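Local coordinates for protein glutamyl-tRNA(Gln) amidotransferase subunit B, mitochondrial (PDB 4N0H) that forms the B subunit of a three-chain mitochondrial amidotransferase assembly in yeast and carries the GatB/GatE family catalytic domain, at residues F88-Y93 against Q100-T105; V195-I200 against L307-P312; R211-L216 against E225-P230. One frame throughout, in Å; residues are numbered along the deposited sequence.

Contact 1 (F88-Y93 against Q100-T105); sequences FDRKHY and QGYQLT
The Tyr-102 ring is sandwiched between Arg-90 and the Gln-100 side chain. On one face CD of Arg-90 makes a CH-pi contact, 3.6 Å from the ring centroid and 15° off the normal; on the opposite face CB of Gln-100 lies over the centre. The guanidinium continues past the ring with its plane 13° from that of the ring, so the Tyr-102 OH sits over a guanidinium face, 3.3 Å from Arg-90 CZ. No hydrogen bond forms there, since the N-H groups point along the guanidinium plane, serving Asp-288 and polar side chains of another protein's chain. Extended from CG to NE, Arg-90 passes over the phenol face, from CB near CD1 to CZ by the OH. His-92 lies on the same side of the ring as Arg-90, its CD2 3.6 Å from Tyr-102 CB and the rings oblique at 66°; ND1 bonds the backbone O of Tyr-283 and Arg-284, NE2 a polar side chain of another protein's chain.

Arg-90, His-92 and Tyr-102 stand on one face of an antiparallel beta hairpin, strand 89-92 against the start of strand 102-120, axes 4.4 Å apart. Asp-89 with Thr-105 and Lys-91 with Gln-103 are hydrogen-bonded pairs (Lys-91 N to Gln-103 O, 2.9 Å); Arg-90 with Leu-104 and His-92 with Tyr-102 are non-hydrogen-bonded. Toward the turn, Tyr-93 N reaches Gly-101 O at 3.2 Å from above the carbonyl plane. Gly-101 has positive phi, where a CB would press on the preceding carbonyl oxygen. On the Lys-91 face, the Thr-105 hydroxyl bonds Glu-141.

Contact 2 (V195-I200 against L307-P312); sequences VRHLHI and LMPQLP
With chi1 at -172°, His-197 swings its imidazole opposite its own backbone N and out from the helix end toward Gln-310, while chi1 of -64° at Leu-198 places CG opposite the carbonyl carbon and lets CD2 reach the same loop. Met-308 answers with a chain bent at chi2 and chi3, which curls its methyl back to Leu-198.

The polar link is a single hydrogen bond. His-197 NE2 donates to the backbone O of Gln-310 at 2.7 Å, nearly straight at the hydrogen; the acceptor lies within 5° of the imidazole plane, whereas the donor is tilted from the carbonyl plane. Donation to a carbonyl oxygen requires a proton on NE2. The in-plane bond, with Leu-311 CD2 at the same edge 3.9 Å from His-197 CD2, would restrain the ring's rotation. Pro-309 CB approaches NE2 obliquely.

This contact is where the C-terminal end of helix 181-197 meets the irregular segment that follows helix 298-306. The helix closes in a Schellman motif: His-199 has positive phi, Ile-200 N bonds Val-195 O at 3.0 Å, and His-199 N makes a weak bond to Arg-196 O. Leu-198 is the residue just before the turn.

Leu-198 CD2 is the apolar hub. It touches Met-308 CE at 3.8 Å, the side chains crossing obliquely, and Pro-309 CG at 4.0 Å, roughly at a right angle; Leu-311 CD2 is a looser third neighbour. Helix 65-78 backs the site: Leu-198 packs on Ala-77, Met-308 on Lys-73, and the Lys-73 ammonium bonds Leu-198 O. Within the loop, Gln-310 NE2 folds over to Leu-311 O at 3.0 Å, in the carbonyl plane and on a lone pair.

Contact 3 (R211-L216 against E225-P230); sequences RVDVNL and ELKNLP
Val-214 and Leu-226 form a hydrogen-bonded antiparallel pair, and Asn-215 with Glu-225 the adjoining non-hydrogen-bonded one, in the hairpin of strands 210-218 and 224-226. Val-214 N to Leu-226 O spans 3.2 Å and is almost straight at 176°; the return bond, Leu-226 N to Val-214 O, is shorter at 2.7 Å but more bent, at 145°. Beyond Leu-226 the segments diverge, with Val-212 and Leu-229 6.7 Å apart between CA atoms. A water bridges the widened end, accepting from Val-212 N at 2.9 Å and donating to Leu-229 O at 2.6 Å.

The face bearing Val-214 and Leu-226 is apolar. Leu-229 CD1 reaches across to Val-214 CG2 at 3.9 Å, the two side chains crossing near a right angle, and Leu-216 CD2 touches Leu-226 CD1. Helix 232-248 covers this side, Ile-235 lying on both Val-212 and Val-214.

Asp-213 and Lys-227 instead meet through carbon: Lys-227 CD rests 3.6 Å from Asp-213 CG. Within segment 225-230, bends at chi2 and chi4 carry NZ to Glu-225 OE1 in a salt bridge whose hydrogen bond is weak.

With Lys-227 NZ still 5.0 Å from Asp-213 OD2, any attraction to Asp-213 is probably long-range, so direct hydrogen bonding rests on the Val-214/Leu-226 backbone pair, with a water-mediated link at the diverging end and apolar packing beside it.

In the fold
Contacts 1 and 3 are both antiparallel hairpins of the same mixed sheet, their centres 21 Å apart, whereas contact 2 ties a helix end to an irregular loop at the surface. Contact 1 is the most buried, and another protein's chain shares the polar ends of its arginine and histidine with partners in this chain; contact 3 is partly buried, its segments untouched by other protein chains and lined on one face by a helix. Backbone bonding dominates the hairpins, while contact 2 relies on one imidazole bond and a leucine hub. Helix 181-197 leads along the chain into strand 210-218, linking contacts 2 and 3, yet contacts 1 and 2 lie on opposite sides of the chain's centre.

Contact 1 (F88-Y93 against Q100-T105)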
# COMPACT_ATOMS: atom_id res chain seq x y z
N PHE B 88 -9.64 5.18 -6.81
CA PHE B 88 -8.69 6.26 -6.59
C PHE B 88 -7.29 5.80 -6.96
O PHE B 88 -6.91 4.67 -6.68
CB PHE B 88 -8.73 6.71 -5.13
CG PHE B 88 -9.99 7.43 -4.76
CD1 PHE B 88 -11.08 6.74 -4.26
CD2 PHE B 88 -10.09 8.80 -4.95
CE1 PHE B 88 -12.24 7.41 -3.93
CE2 PHE B 88 -11.26 9.47 -4.62
CZ PHE B 88 -12.33 8.77 -4.11
N ASP B 89 -6.52 6.70 -7.58
CA ASP B 89 -5.15 6.40 -7.96
C ASP B 89 -4.19 7.38 -7.30
O ASP B 89 -4.60 8.47 -6.90
CB ASP B 89 -4.99 6.48 -9.48
CG ASP B 89 -6.13 5.81 -10.22
OD1 ASP B 89 -6.93 6.53 -10.87
OD2 ASP B 89 -6.25 4.56 -10.15
N ARG B 90 -2.93 6.98 -7.19
CA ARG B 90 -1.91 7.84 -6.60
C ARG B 90 -1.15 8.61 -7.68
O ARG B 90 -0.59 8.02 -8.60
CB ARG B 90 -0.92 7.00 -5.78
CG ARG B 90 -1.58 6.22 -4.66
CD ARG B 90 -0.57 5.40 -3.88
NE ARG B 90 -1.19 4.74 -2.74
CZ ARG B 90 -0.55 3.91 -1.92
NH1 ARG B 90 0.73 3.63 -2.13
NH2 ARG B 90 -1.18 3.35 -0.90
N LYS B 91 -1.15 9.93 -7.56
CA LYS B 91 -0.42 10.81 -8.45
C LYS B 91 0.82 11.29 -7.71
O LYS B 91 0.70 12.08 -6.77
CB LYS B 91 -1.30 11.99 -8.87
CG LYS B 91 -0.60 13.05 -9.72
CD LYS B 91 -1.54 14.22 -9.99
CE LYS B 91 -0.91 15.26 -10.90
NZ LYS B 91 -1.88 16.35 -11.23
N HIS B 92 1.99 10.81 -8.11
CA HIS B 92 3.21 10.98 -7.32
C HIS B 92 4.02 12.24 -7.67
O HIS B 92 4.34 12.48 -8.83
CB HIS B 92 4.13 9.76 -7.46
CG HIS B 92 3.54 8.48 -6.95
ND1 HIS B 92 2.89 7.58 -7.77
CD2 HIS B 92 3.53 7.94 -5.71
CE1 HIS B 92 2.50 6.54 -7.05
NE2 HIS B 92 2.87 6.74 -5.79
N TYR B 93 4.34 13.03 -6.64
CA TYR B 93 5.35 14.09 -6.72
C TYR B 93 5.69 14.63 -5.32
O TYR B 93 4.91 14.48 -4.39
CB TYR B 93 4.91 15.22 -7.65
CG TYR B 93 3.68 15.97 -7.20
CD1 TYR B 93 2.41 15.52 -7.54
CD2 TYR B 93 3.79 17.14 -6.46
CE1 TYR B 93 1.28 16.22 -7.13
CE2 TYR B 93 2.67 17.84 -6.05
CZ TYR B 93 1.41 17.37 -6.39
OH TYR B 93 0.30 18.07 -5.98
N GLN B 100 1.86 12.99 1.87
CA GLN B 100 2.03 11.59 1.48
C GLN B 100 3.08 11.39 0.39
O GLN B 100 3.66 10.30 0.25
CB GLN B 100 0.69 10.97 1.04
CG GLN B 100 -0.14 10.37 2.17
CD GLN B 100 -0.94 11.41 2.93
OE1 GLN B 100 -1.04 12.56 2.51
NE2 GLN B 100 -1.52 11.00 4.06
N GLY B 101 3.35 12.43 -0.39
CA GLY B 101 4.26 12.32 -1.52
C GLY B 101 3.47 11.92 -2.75
O GLY B 101 4.03 11.63 -3.81
N TYR B 102 2.15 11.88 -2.59
CA TYR B 102 1.25 11.68 -3.71
C TYR B 102 -0.13 12.22 -3.37
O TYR B 102 -0.46 12.42 -2.20
CB TYR B 102 1.17 10.20 -4.11
CG TYR B 102 0.73 9.25 -3.01
CD1 TYR B 102 -0.62 9.07 -2.70
CD2 TYR B 102 1.66 8.50 -2.30
CE1 TYR B 102 -1.03 8.19 -1.70
CE2 TYR B 102 1.26 7.61 -1.30
CZ TYR B 102 -0.08 7.46 -1.01
OH TYR B 102 -0.47 6.59 -0.03
N GLN B 103 -0.92 12.48 -4.41
CA GLN B 103 -2.30 12.91 -4.26
C GLN B 103 -3.21 11.77 -4.69
O GLN B 103 -2.95 11.11 -5.69
CB GLN B 103 -2.56 14.13 -5.13
CG GLN B 103 -4.02 14.58 -5.16
CD GLN B 103 -4.33 15.51 -6.32
OE1 GLN B 103 -5.12 16.45 -6.18
NE2 GLN B 103 -3.72 15.25 -7.47
N LEU B 104 -4.27 11.52 -3.92
CA LEU B 104 -5.30 10.57 -4.33
C LEU B 104 -6.32 11.26 -5.23
O LEU B 104 -6.86 12.31 -4.89
CB LEU B 104 -5.99 9.95 -3.12
CG LEU B 104 -5.14 8.91 -2.39
CD1 LEU B 104 -5.75 8.56 -1.04
CD2 LEU B 104 -4.99 7.66 -3.26
N THR B 105 -6.56 10.66 -6.39
CA THR B 105 -7.42 11.25 -7.42
C THR B 105 -7.93 10.13 -8.31
O THR B 105 -7.36 9.05 -8.34
CB THR B 105 -6.65 12.28 -8.28
OG1 THR B 105 -7.54 12.85 -9.26
CG2 THR B 105 -5.47 11.63 -8.99

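Contact 2 (V195-I200 against L307-P312)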
# COMPACT_ATOMS: atom_id res chain seq x y z
N VAL B 195 -23.86 24.38 -7.80
CA VAL B 195 -23.22 23.72 -6.66
C VAL B 195 -23.74 24.27 -5.33
O VAL B 195 -23.87 23.53 -4.36
CB VAL B 195 -21.67 23.79 -6.71
CG1 VAL B 195 -21.15 23.15 -7.99
CG2 VAL B 195 -21.17 25.22 -6.58
N ARG B 196 -24.07 25.56 -5.30
CA ARG B 196 -24.65 26.17 -4.11
C ARG B 196 -26.08 25.69 -3.89
O ARG B 196 -26.50 25.45 -2.77
CB ARG B 196 -24.62 27.70 -4.22
CG ARG B 196 -23.22 28.30 -4.28
CD ARG B 196 -23.26 29.80 -4.57
NE ARG B 196 -23.99 30.53 -3.53
CZ ARG B 196 -23.43 31.02 -2.43
NH1 ARG B 196 -22.13 30.87 -2.21
NH2 ARG B 196 -24.18 31.67 -1.54
N HIS B 197 -26.82 25.55 -4.99
CA HIS B 197 -28.20 25.09 -4.93
C HIS B 197 -28.28 23.64 -4.48
O HIS B 197 -29.23 23.25 -3.79
CB HIS B 197 -28.86 25.27 -6.30
CG HIS B 197 -30.34 25.01 -6.29
ND1 HIS B 197 -31.20 25.68 -5.45
CD2 HIS B 197 -31.10 24.16 -7.01
CE1 HIS B 197 -32.43 25.25 -5.66
NE2 HIS B 197 -32.40 24.33 -6.60
N LEU B 198 -27.30 22.84 -4.87
CA LEU B 198 -27.24 21.43 -4.47
C LEU B 198 -26.69 21.28 -3.06
O LEU B 198 -26.68 20.18 -2.50
CB LEU B 198 -26.39 20.62 -5.44
CG LEU B 198 -26.88 20.50 -6.88
CD1 LEU B 198 -25.86 19.75 -7.72
CD2 LEU B 198 -28.24 19.81 -6.92
N HIS B 199 -26.21 22.39 -2.49
CA HIS B 199 -25.60 22.40 -1.16
C HIS B 199 -24.36 21.52 -1.06
O HIS B 199 -24.17 20.82 -0.06
CB HIS B 199 -26.61 22.01 -0.08
CG HIS B 199 -27.80 22.92 0.00
ND1 HIS B 199 -27.89 23.94 0.93
CD2 HIS B 199 -28.94 22.96 -0.72
CE1 HIS B 199 -29.04 24.57 0.76
NE2 HIS B 199 -29.70 23.99 -0.23
N ILE B 200 -23.51 21.54 -2.09
CA ILE B 200 -22.29 20.73 -2.06
C ILE B 200 -21.03 21.58 -2.00
O ILE B 200 -19.94 21.05 -1.76
CB ILE B 200 -22.20 19.77 -3.27
CG1 ILE B 200 -22.09 20.56 -4.58
CG2 ILE B 200 -23.40 18.83 -3.29
CD1 ILE B 200 -21.91 19.69 -5.80
N LEU B 307 -33.89 12.85 -3.36
CA LEU B 307 -33.42 13.82 -2.38
C LEU B 307 -32.92 15.11 -3.06
O LEU B 307 -32.50 16.06 -2.40
CB LEU B 307 -32.39 13.15 -1.45
CG LEU B 307 -30.91 13.49 -1.22
CD1 LEU B 307 -30.27 12.38 -0.38
CD2 LEU B 307 -30.11 13.67 -2.50
N MET B 308 -33.00 15.13 -4.38
CA MET B 308 -32.59 16.30 -5.16
C MET B 308 -33.57 17.45 -4.98
O MET B 308 -34.78 17.24 -4.90
CB MET B 308 -32.50 15.94 -6.65
CG MET B 308 -31.41 14.94 -6.99
SD MET B 308 -29.78 15.70 -6.91
CE MET B 308 -29.78 16.66 -8.43
N PRO B 309 -33.05 18.68 -4.91
CA PRO B 309 -33.94 19.84 -4.87
C PRO B 309 -34.49 20.12 -6.26
O PRO B 309 -33.94 19.61 -7.24
CB PRO B 309 -33.00 20.97 -4.44
CG PRO B 309 -31.67 20.56 -5.00
CD PRO B 309 -31.63 19.06 -4.89
N GLN B 310 -35.56 20.89 -6.35
CA GLN B 310 -36.09 21.30 -7.65
C GLN B 310 -35.02 22.09 -8.39
O GLN B 310 -34.46 23.05 -7.86
CB GLN B 310 -37.34 22.17 -7.48
CG GLN B 310 -37.88 22.74 -8.78
CD GLN B 310 -38.47 21.67 -9.68
OE1 GLN B 310 -39.19 20.79 -9.22
NE2 GLN B 310 -38.16 21.74 -10.97
N LEU B 311 -34.72 21.67 -9.62
CA LEU B 311 -33.74 22.37 -10.43
C LEU B 311 -34.43 23.39 -11.34
O LEU B 311 -35.60 23.23 -11.68
CB LEU B 311 -32.92 21.37 -11.24
CG LEU B 311 -31.89 20.59 -10.40
CD1 LEU B 311 -31.24 19.48 -11.22
CD2 LEU B 311 -30.85 21.55 -9.84
N PRO B 312 -33.71 24.46 -11.72
CA PRO B 312 -34.29 25.48 -12.59
C PRO B 312 -34.43 25.00 -14.04
O PRO B 312 -33.61 24.19 -14.47
CB PRO B 312 -33.27 26.62 -12.51
CG PRO B 312 -31.98 25.95 -12.20
CD PRO B 312 -32.34 24.81 -11.29

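Contact 3 (R211-L216 against E225-P230)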
# COMPACT_ATOMS: atom_id res chain seq x y z
N ARG B 211 -11.96 26.78 -8.38
CA ARG B 211 -10.77 27.18 -9.14
C ARG B 211 -10.96 26.76 -10.59
O ARG B 211 -11.34 25.62 -10.87
CB ARG B 211 -9.52 26.52 -8.57
CG ARG B 211 -9.35 26.71 -7.07
CD ARG B 211 -8.48 25.62 -6.46
NE ARG B 211 -8.68 25.52 -5.01
CZ ARG B 211 -8.28 24.49 -4.27
NH1 ARG B 211 -7.66 23.47 -4.84
NH2 ARG B 211 -8.51 24.48 -2.96
N VAL B 212 -10.70 27.68 -11.51
CA VAL B 212 -10.94 27.42 -12.93
C VAL B 212 -9.67 27.47 -13.78
O VAL B 212 -9.04 28.52 -13.90
CB VAL B 212 -11.95 28.43 -13.50
CG1 VAL B 212 -12.22 28.14 -14.97
CG2 VAL B 212 -13.24 28.41 -12.70
N ASP B 213 -9.30 26.33 -14.35
CA ASP B 213 -8.26 26.29 -15.37
C ASP B 213 -8.91 26.28 -16.74
O ASP B 213 -10.06 25.85 -16.89
CB ASP B 213 -7.39 25.04 -15.21
CG ASP B 213 -6.60 25.03 -13.91
OD1 ASP B 213 -6.30 26.12 -13.38
OD2 ASP B 213 -6.28 23.92 -13.44
N VAL B 214 -8.19 26.76 -17.75
CA VAL B 214 -8.70 26.80 -19.11
C VAL B 214 -7.76 26.07 -20.05
O VAL B 214 -6.54 26.12 -19.88
CB VAL B 214 -8.85 28.26 -19.61
CG1 VAL B 214 -9.41 28.31 -21.03
CG2 VAL B 214 -9.73 29.06 -18.67
N ASN B 215 -8.32 25.36 -21.02
CA ASN B 215 -7.55 24.86 -22.15
C ASN B 215 -8.19 25.33 -23.46
O ASN B 215 -9.41 25.29 -23.60
CB ASN B 215 -7.42 23.34 -22.12
CG ASN B 215 -8.76 22.64 -22.08
OD1 ASN B 215 -9.23 22.23 -21.02
ND2 ASN B 215 -9.39 22.50 -23.24
N LEU B 216 -7.37 25.78 -24.40
CA LEU B 216 -7.89 26.26 -25.67
C LEU B 216 -6.95 26.02 -26.85
O LEU B 216 -5.77 25.73 -26.67
CB LEU B 216 -8.29 27.74 -25.57
CG LEU B 216 -7.31 28.76 -24.96
CD1 LEU B 216 -6.18 29.10 -25.92
CD2 LEU B 216 -8.05 30.02 -24.54
N GLU B 225 -2.96 25.40 -22.29
CA GLU B 225 -3.73 25.53 -21.05
C GLU B 225 -3.26 26.69 -20.17
O GLU B 225 -2.07 26.84 -19.90
CB GLU B 225 -3.74 24.21 -20.27
CG GLU B 225 -2.42 23.46 -20.25
CD GLU B 225 -2.55 22.07 -19.68
OE1 GLU B 225 -1.75 21.71 -18.79
OE2 GLU B 225 -3.45 21.32 -20.12
N LEU B 226 -4.22 27.50 -19.73
CA LEU B 226 -3.93 28.66 -18.89
C LEU B 226 -4.16 28.32 -17.42
O LEU B 226 -5.25 27.90 -17.04
CB LEU B 226 -4.83 29.84 -19.29
CG LEU B 226 -4.80 30.27 -20.75
CD1 LEU B 226 -5.90 31.29 -21.03
CD2 LEU B 226 -3.44 30.83 -21.12
N LYS B 227 -3.13 28.51 -16.60
CA LYS B 227 -3.21 28.17 -15.18
C LYS B 227 -3.14 29.41 -14.28
O LYS B 227 -2.80 30.50 -14.74
CB LYS B 227 -2.10 27.19 -14.80
CG LYS B 227 -2.07 25.92 -15.63
CD LYS B 227 -3.29 25.05 -15.37
CE LYS B 227 -3.20 23.73 -16.11
NZ LYS B 227 -1.99 22.95 -15.72
N ASN B 228 -3.45 29.21 -13.01
CA ASN B 228 -3.39 30.28 -12.00
C ASN B 228 -4.23 31.51 -12.35
O ASN B 228 -3.71 32.62 -12.50
CB ASN B 228 -1.94 30.67 -11.70
CG ASN B 228 -1.16 29.54 -11.06
OD1 ASN B 228 -1.27 29.30 -9.85
ND2 ASN B 228 -0.36 28.84 -11.86
N LEU B 229 -5.54 31.29 -12.46
CA LEU B 229 -6.49 32.37 -12.70
C LEU B 229 -7.37 32.51 -11.46
O LEU B 229 -8.16 31.62 -11.14
CB LEU B 229 -7.34 32.05 -13.93
CG LEU B 229 -6.51 31.71 -15.18
CD1 LEU B 229 -7.36 31.03 -16.24
CD2 LEU B 229 -5.86 32.97 -15.73
N PRO B 230 -7.22 33.63 -10.74
CA PRO B 230 -7.78 33.81 -9.39
C PRO B 230 -9.25 34.24 -9.35
O PRO B 230 -9.93 33.98 -8.36
CB PRO B 230 -6.90 34.92 -8.78
CG PRO B 230 -5.97 35.38 -9.90
CD PRO B 230 -6.50 34.83 -11.18
O HOH W 1 -10.38 30.33 -10.50